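Transcriptional regulator (NtrC family) (Aquifex aeolicus, PDB 3DZD) probably activates transcription by the sigma-54 form of RNA polymerase, coupling a response-regulator receiver domain to a nucleotide-binding AAA+ ATPase module. Local coordinates at residues 36-39 against 40-44; 68-71 against 72-75; 336-340 against 341-345. All coordinates share one frame; numbering follows the deposited sequence.

Contact 1: residues 36-39 against 40-44; sequences AEKK and IKELF
K38 and E42 form an i to i+4 salt bridge on the outer face of the last turns of helix 33-42, with K38 NZ 3.0 Å from E42 OE2. The ammonium comes from above the carboxylate plane, 51° out of it, and OE1 of the same carboxylate stands farther off. K38 starts with CG anti to the backbone N (chi1 164°), then bends at chi2 and chi4, which folds its end back over the helix to the extended E42.

K39 lies alongside E42, with K39 CG 4.0 Å from E42 OE1. The two chains run the same way, but K39 extends past the carboxylate, and its NZ bonds T29 O and makes a salt bridge with E35. Beneath these side chains the i to i+4 backbone bonds come to an end. I40 N bonds A36 O at 2.9 Å and K41 N bonds E37 O at 3.2 Å, the latter nearly straight at 169°. E42 N is shared weakly between K38 O and K39 O, and L43 N closes on K39 O at 2.9 Å just as L43 leaves helical geometry. The aliphatic part of K41 packs on the backbone too, K41 CD lying 3.3 Å from E37 O.

On the inner face A36 rests on V6 and I40 on L4 of strand 2-6, while I40 also meets F62 of helix 62-69 and K41 touches F65. The C-terminal end of the helix faces the second subunit, where Q258 of that chain bonds I40 O. This part of the receiver domain is thus laid against the central sheet and helix 62-69.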
loop_
_atom_site.group_PDB
_atom_site.type_symbol
_atom_site.label_atom_id
_atom_site.label_comp_id
_atom_site.label_asym_id
_atom_site.label_seq_id
_atom_site.Cartn_x
_atom_site.Cartn_y
_atom_site.Cartn_z
ATOM N N ALA A 36 15.195 -2.421 -32.729
ATOM C CA ALA A 36 14.719 -2.253 -31.370
ATOM C C ALA A 36 13.262 -1.812 -31.374
ATOM O O ALA A 36 12.421 -2.438 -30.731
ATOM C CB ALA A 36 15.584 -1.255 -30.618
ATOM N N GLU A 37 12.971 -0.736 -32.103
ATOM C CA GLU A 37 11.612 -0.200 -32.190
ATOM C C GLU A 37 10.618 -1.299 -32.517
ATOM O O GLU A 37 9.526 -1.363 -31.954
ATOM C CB GLU A 37 11.539 0.896 -33.250
ATOM C CG GLU A 37 12.377 2.111 -32.919
ATOM C CD GLU A 37 12.380 3.140 -34.030
ATOM O OE1 GLU A 37 12.135 2.762 -35.196
ATOM O OE2 GLU A 37 12.636 4.328 -33.736
ATOM N N LYS A 38 11.012 -2.167 -33.438
ATOM C CA LYS A 38 10.221 -3.332 -33.783
ATOM C C LYS A 38 9.849 -4.092 -32.517
ATOM O O LYS A 38 8.670 -4.224 -32.175
ATOM C CB LYS A 38 11.026 -4.232 -34.721
ATOM C CG LYS A 38 10.497 -5.645 -34.874
ATOM C CD LYS A 38 9.347 -5.700 -35.853
ATOM C CE LYS A 38 9.163 -7.109 -36.372
ATOM N NZ LYS A 38 9.166 -8.088 -35.252
ATOM N N LYS A 39 10.864 -4.576 -31.808
ATOM C CA LYS A 39 10.633 -5.447 -30.660
ATOM C C LYS A 39 9.897 -4.775 -29.498
ATOM O O LYS A 39 9.122 -5.422 -28.792
ATOM C CB LYS A 39 11.943 -6.097 -30.208
ATOM C CG LYS A 39 12.290 -7.314 -31.044
ATOM C CD LYS A 39 13.755 -7.679 -30.989
ATOM C CE LYS A 39 13.981 -8.975 -31.744
ATOM N NZ LYS A 39 15.411 -9.194 -32.028
ATOM N N ILE A 40 10.120 -3.481 -29.313
ATOM C CA ILE A 40 9.477 -2.752 -28.224
ATOM C C ILE A 40 7.960 -2.669 -28.428
ATOM O O ILE A 40 7.183 -2.949 -27.510
ATOM C CB ILE A 40 10.093 -1.341 -28.068
ATOM C CG1 ILE A 40 11.538 -1.454 -27.577
ATOM C CG2 ILE A 40 9.269 -0.486 -27.131
ATOM C CD1 ILE A 40 12.271 -0.139 -27.529
ATOM N N LYS A 41 7.547 -2.304 -29.639
ATOM C CA LYS A 41 6.131 -2.167 -29.972
ATOM C C LYS A 41 5.450 -3.529 -29.982
ATOM O O LYS A 41 4.234 -3.638 -29.813
ATOM C CB LYS A 41 5.972 -1.495 -31.341
ATOM C CG LYS A 41 6.465 -0.055 -31.392
ATOM C CD LYS A 41 6.867 0.358 -32.798
ATOM C CE LYS A 41 5.674 0.388 -33.738
ATOM N NZ LYS A 41 6.064 0.732 -35.136
ATOM N N GLU A 42 6.255 -4.564 -30.178
ATOM C CA GLU A 42 5.772 -5.924 -30.344
ATOM C C GLU A 42 5.572 -6.611 -28.992
ATOM O O GLU A 42 4.602 -7.346 -28.788
ATOM C CB GLU A 42 6.788 -6.700 -31.184
ATOM C CG GLU A 42 6.364 -8.086 -31.630
ATOM C CD GLU A 42 7.457 -8.787 -32.425
ATOM O OE1 GLU A 42 8.630 -8.758 -31.988
ATOM O OE2 GLU A 42 7.145 -9.362 -33.488
ATOM N N LEU A 43 6.491 -6.356 -28.066
ATOM C CA LEU A 43 6.511 -7.070 -26.799
ATOM C C LEU A 43 7.036 -6.179 -25.672
ATOM O O LEU A 43 7.874 -5.303 -25.892
ATOM C CB LEU A 43 7.347 -8.343 -26.943
ATOM C CG LEU A 43 7.973 -9.005 -25.714
ATOM C CD1 LEU A 43 6.910 -9.545 -24.761
ATOM C CD2 LEU A 43 8.913 -10.118 -26.155
ATOM N N PHE A 44 6.521 -6.384 -24.466
ATOM C CA PHE A 44 6.919 -5.548 -23.342
ATOM C C PHE A 44 8.137 -6.086 -22.590
ATOM O O PHE A 44 8.113 -7.200 -22.066
ATOM C CB PHE A 44 5.764 -5.347 -22.363
ATOM C CG PHE A 44 6.153 -4.561 -21.146
ATOM C CD1 PHE A 44 6.356 -3.196 -21.229
ATOM C CD2 PHE A 44 6.353 -5.191 -19.931
ATOM C CE1 PHE A 44 6.729 -2.472 -20.127
ATOM C CE2 PHE A 44 6.728 -4.468 -18.821
ATOM C CZ PHE A 44 6.915 -3.104 -18.918
#

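Contact 2: residues 68-71 against 72-75; sequences ENSP and DSVV
S70 and S73 close a type I beta turn that carries the chain from the end of helix 62-69 into strand 74-79. Its tight part is the pair of residues at the two ends of the turn. S73 N donates to S70 O at 2.9 Å, with an N-H...O angle of 155°; the donor stands above the carbonyl plane, 44° out of it. Next to this bond the two hydroxyls come together, S70 OG 3.0 Å from S73 OG, at hydrogen-bonding distance although the proton may be drawn to another acceptor. S70 brings its oxygen there with OG anti to the backbone N (chi1 -153°), while S73 turns its OG beside its own backbone N. The S73 methylene packs against the turn carbonyl as well, S73 CB lying 3.2 Å from S70 O. The S73 hydroxyl is also engaged by F45 O, so the turn is tied to the chain leading into strand 47-51 as well as to itself.

The two central residues form the looser side. P71, whose ring fixes phi near the value a type I turn needs at this position, is exposed. D72 packs on F44 but carries its carboxylate off the turn toward the second subunit, where K215 and R253 of that chain give only long, weak ion pairs. P71 packs on R213 of the same neighbouring subunit, and Q258 of that subunit reaches S70 OG in a weak hydrogen bond.

Inside the receiver domain, S73 and V75 pack on I66 of helix 62-69, V74 lies against A115 and Y119 of helix 105-119, and the backbone of V74 and V75 joins the parallel sheet by bonds to I48 and E97.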
loop_
_atom_site.group_PDB
_atom_site.type_symbol
_atom_site.label_atom_id
_atom_site.label_comp_id
_atom_site.label_asym_id
_atom_site.label_seq_id
_atom_site.Cartn_x
_atom_site.Cartn_y
_atom_site.Cartn_z
ATOM N N GLU A 68 7.686 6.756 -24.888
ATOM C CA GLU A 68 6.436 6.913 -25.616
ATOM C C GLU A 68 5.671 5.602 -25.777
ATOM O O GLU A 68 4.458 5.553 -25.575
ATOM C CB GLU A 68 6.704 7.517 -26.995
ATOM C CG GLU A 68 5.450 7.976 -27.709
ATOM C CD GLU A 68 4.704 9.033 -26.924
ATOM O OE1 GLU A 68 5.341 10.029 -26.519
ATOM O OE2 GLU A 68 3.483 8.866 -26.708
ATOM N N ASN A 69 6.387 4.544 -26.139
ATOM C CA ASN A 69 5.753 3.289 -26.517
ATOM C C ASN A 69 5.933 2.144 -25.514
ATOM O O ASN A 69 5.488 1.022 -25.762
ATOM C CB ASN A 69 6.250 2.865 -27.899
ATOM C CG ASN A 69 6.337 4.034 -28.868
ATOM O OD1 ASN A 69 5.681 5.059 -28.683
ATOM N ND2 ASN A 69 7.152 3.886 -29.903
ATOM N N SER A 70 6.582 2.427 -24.387
ATOM C CA SER A 70 6.771 1.430 -23.335
ATOM C C SER A 70 7.108 2.122 -22.013
ATOM O O SER A 70 8.176 1.900 -21.440
ATOM C CB SER A 70 7.877 0.446 -23.723
ATOM O OG SER A 70 7.680 -0.810 -23.102
ATOM N N PRO A 71 6.174 2.950 -21.516
ATOM C CA PRO A 71 6.378 3.886 -20.403
ATOM C C PRO A 71 6.790 3.198 -19.107
ATOM O O PRO A 71 7.405 3.832 -18.251
ATOM C CB PRO A 71 4.996 4.525 -20.224
ATOM C CG PRO A 71 4.255 4.230 -21.480
ATOM C CD PRO A 71 4.768 2.917 -21.946
ATOM N N ASP A 72 6.445 1.923 -18.966
ATOM C CA ASP A 72 6.769 1.181 -17.756
ATOM C C ASP A 72 8.168 0.561 -17.803
ATOM O O ASP A 72 8.685 0.108 -16.783
ATOM C CB ASP A 72 5.718 0.101 -17.498
ATOM C CG ASP A 72 4.354 0.681 -17.161
ATOM O OD1 ASP A 72 4.238 1.406 -16.149
ATOM O OD2 ASP A 72 3.394 0.399 -17.909
ATOM N N SER A 73 8.780 0.533 -18.983
ATOM C CA SER A 73 10.133 -0.002 -19.094
ATOM C C SER A 73 11.131 0.831 -18.294
ATOM O O SER A 73 11.111 2.063 -18.343
ATOM C CB SER A 73 10.580 -0.076 -20.547
ATOM O OG SER A 73 9.960 -1.161 -21.206
ATOM N N VAL A 74 11.989 0.140 -17.549
ATOM C CA VAL A 74 13.080 0.764 -16.823
ATOM C C VAL A 74 14.323 0.648 -17.693
ATOM O O VAL A 74 14.654 -0.438 -18.165
ATOM C CB VAL A 74 13.308 0.056 -15.464
ATOM C CG1 VAL A 74 14.532 0.612 -14.747
ATOM C CG2 VAL A 74 12.066 0.173 -14.597
ATOM N N VAL A 75 15.009 1.763 -17.905
ATOM C CA VAL A 75 16.126 1.796 -18.838
ATOM C C VAL A 75 17.480 1.946 -18.155
ATOM O O VAL A 75 17.660 2.785 -17.278
ATOM C CB VAL A 75 15.970 2.931 -19.866
ATOM C CG1 VAL A 75 17.110 2.893 -20.873
ATOM C CG2 VAL A 75 14.628 2.823 -20.570
#

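Contact 3: residues 336-340 against 341-345; sequences EYLMK and QEWKG
Hydrogen bonds from Q341 and W343 take up the carbonyls of Y337 and L338 near the C-terminal end of helix 332-339. Q341 NE2 bonds Y337 O at 3.1 Å, the acceptor close to the amide plane; K340 N reaches the same oxygen from the opposite face of its carbonyl plane. L338 O receives Q341 N at 3.0 Å and, weakly, W343 NE1 at 3.2 Å.

Stacking comes next. The Q341 amide lies almost parallel to the Y337 ring, 8° between planes, with NE2 3.7 Å above it toward the rim. Chi2 of Q341 (-53°) bends the chain back, placing one amide against both the carbonyl and the ring. With an alanine here the amide is gone, and Y337 O would probably be left with K340 N alone of the two donors described while one face of the tyrosine ring lost its cover.

Apolar contacts complete the turn: L338 CD2 meets the indole edge in its plane, 3.7 Å from W343 CZ2, while Q341 CB sits over one indole face, toward its rim.

Within the lid domain, L338 and W343 pack between V308 of helix 307-322 and L350 of helix 346-359, and G345 N bonds E349 as the latter helix begins.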
loop_
_atom_site.group_PDB
_atom_site.type_symbol
_atom_site.label_atom_id
_atom_site.label_comp_id
_atom_site.label_asym_id
_atom_site.label_seq_id
_atom_site.Cartn_x
_atom_site.Cartn_y
_atom_site.Cartn_z
ATOM N N GLU A 336 -38.509 11.611 3.400
ATOM C CA GLU A 336 -39.146 12.348 4.485
ATOM C C GLU A 336 -38.703 11.805 5.836
ATOM O O GLU A 336 -38.355 12.570 6.742
ATOM C CB GLU A 336 -40.671 12.276 4.372
ATOM C CG GLU A 336 -41.410 13.328 5.203
ATOM C CD GLU A 336 -41.343 14.724 4.584
ATOM O OE1 GLU A 336 -40.649 14.890 3.553
ATOM O OE2 GLU A 336 -41.987 15.656 5.124
ATOM N N TYR A 337 -38.708 10.483 5.965
ATOM C CA TYR A 337 -38.326 9.834 7.213
ATOM C C TYR A 337 -36.903 10.177 7.650
ATOM O O TYR A 337 -36.666 10.448 8.826
ATOM C CB TYR A 337 -38.474 8.321 7.088
ATOM C CG TYR A 337 -37.913 7.539 8.259
ATOM C CD1 TYR A 337 -38.714 7.217 9.352
ATOM C CD2 TYR A 337 -36.589 7.115 8.273
ATOM C CE1 TYR A 337 -38.212 6.498 10.426
ATOM C CE2 TYR A 337 -36.075 6.394 9.349
ATOM C CZ TYR A 337 -36.898 6.090 10.418
ATOM O OH TYR A 337 -36.406 5.386 11.491
ATOM N N LEU A 338 -35.959 10.141 6.711
ATOM C CA LEU A 338 -34.557 10.443 7.011
ATOM C C LEU A 338 -34.409 11.875 7.543
ATOM O O LEU A 338 -33.695 12.123 8.520
ATOM C CB LEU A 338 -33.691 10.251 5.767
ATOM C CG LEU A 338 -33.573 8.841 5.166
ATOM C CD1 LEU A 338 -32.847 8.874 3.838
ATOM C CD2 LEU A 338 -32.868 7.888 6.119
HETATM N N MSE A 339 -35.115 12.807 6.907
HETATM C CA MSE A 339 -35.030 14.220 7.248
HETATM C C MSE A 339 -35.569 14.523 8.641
HETATM O O MSE A 339 -35.338 15.605 9.186
HETATM C CB MSE A 339 -35.779 15.042 6.207
HETATM C CG MSE A 339 -35.134 15.006 4.845
HETATM SE SE MSE A 339 -33.642 16.240 4.773
HETATM C CE MSE A 339 -34.662 17.896 4.925
ATOM N N LYS A 340 -36.279 13.564 9.223
ATOM C CA LYS A 340 -36.877 13.777 10.530
ATOM C C LYS A 340 -36.028 13.184 11.639
ATOM O O LYS A 340 -36.362 13.301 12.813
ATOM C CB LYS A 340 -38.296 13.204 10.568
ATOM C CG LYS A 340 -39.300 14.003 9.751
ATOM C CD LYS A 340 -40.415 13.113 9.195
ATOM C CE LYS A 340 -41.327 12.587 10.285
ATOM N NZ LYS A 340 -42.307 11.597 9.744
ATOM N N GLN A 341 -34.921 12.554 11.270
ATOM C CA GLN A 341 -34.065 11.911 12.263
ATOM C C GLN A 341 -33.015 12.873 12.823
ATOM O O GLN A 341 -32.617 13.827 12.164
ATOM C CB GLN A 341 -33.408 10.645 11.689
ATOM C CG GLN A 341 -34.420 9.648 11.128
ATOM C CD GLN A 341 -35.521 9.301 12.128
ATOM O OE1 GLN A 341 -35.250 8.718 13.185
ATOM N NE2 GLN A 341 -36.771 9.646 11.793
ATOM N N GLU A 342 -32.582 12.599 14.048
ATOM C CA GLU A 342 -31.539 13.372 14.706
ATOM C C GLU A 342 -30.123 12.971 14.284
ATOM O O GLU A 342 -29.249 13.827 14.169
ATOM C CB GLU A 342 -31.680 13.241 16.217
ATOM C CG GLU A 342 -32.827 14.060 16.750
ATOM C CD GLU A 342 -32.528 15.531 16.651
ATOM O OE1 GLU A 342 -31.421 15.920 17.090
ATOM O OE2 GLU A 342 -33.384 16.289 16.135
ATOM N N TRP A 343 -29.909 11.673 14.072
ATOM C CA TRP A 343 -28.606 11.138 13.698
ATOM C C TRP A 343 -27.542 11.439 14.737
ATOM O O TRP A 343 -26.538 12.082 14.435
ATOM C CB TRP A 343 -28.163 11.670 12.336
ATOM C CG TRP A 343 -29.182 11.479 11.258
ATOM C CD1 TRP A 343 -29.876 12.453 10.609
ATOM C CD2 TRP A 343 -29.615 10.239 10.700
ATOM N NE1 TRP A 343 -30.711 11.900 9.677
ATOM C CE2 TRP A 343 -30.579 10.538 9.718
ATOM C CE3 TRP A 343 -29.294 8.903 10.941
ATOM C CZ2 TRP A 343 -31.219 9.554 8.978
ATOM C CZ3 TRP A 343 -29.932 7.925 10.205
ATOM C CH2 TRP A 343 -30.883 8.257 9.232
ATOM N N LYS A 344 -27.748 10.971 15.962
ATOM C CA LYS A 344 -26.745 11.169 17.009
ATOM C C LYS A 344 -25.409 10.512 16.639
ATOM O O LYS A 344 -24.344 10.949 17.073
ATOM C CB LYS A 344 -27.243 10.648 18.357
ATOM C CG LYS A 344 -26.229 10.835 19.472
ATOM C CD LYS A 344 -26.817 10.525 20.838
ATOM C CE LYS A 344 -25.847 10.896 21.951
ATOM N NZ LYS A 344 -26.391 10.565 23.297
ATOM N N GLY A 345 -25.479 9.451 15.838
ATOM C CA GLY A 345 -24.290 8.817 15.301
ATOM C C GLY A 345 -23.902 9.360 13.935
ATOM O O GLY A 345 -22.973 8.858 13.291
#

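Overall arrangement
Contacts 1 and 2 belong to one receiver domain and touch, F44 lying over S70, S73 and D72 while I40 meets S70; both combine buried residues with an edge that reaches the second subunit. Contact 3 lies in the lid domain on the opposite side of the chain's centre, about 60 Å from contact 1 between centres, and meets no other chain of the assembly. All three stand where a helix ends, yet their chemistry differs. Contact 1 has a surface ion pair above backbone bonds at the helix end, contact 2 a compact turn with two hydroxyls close together, and contact 3 an amide and an indole on helix-end carbonyls, the indole buried among lid helices.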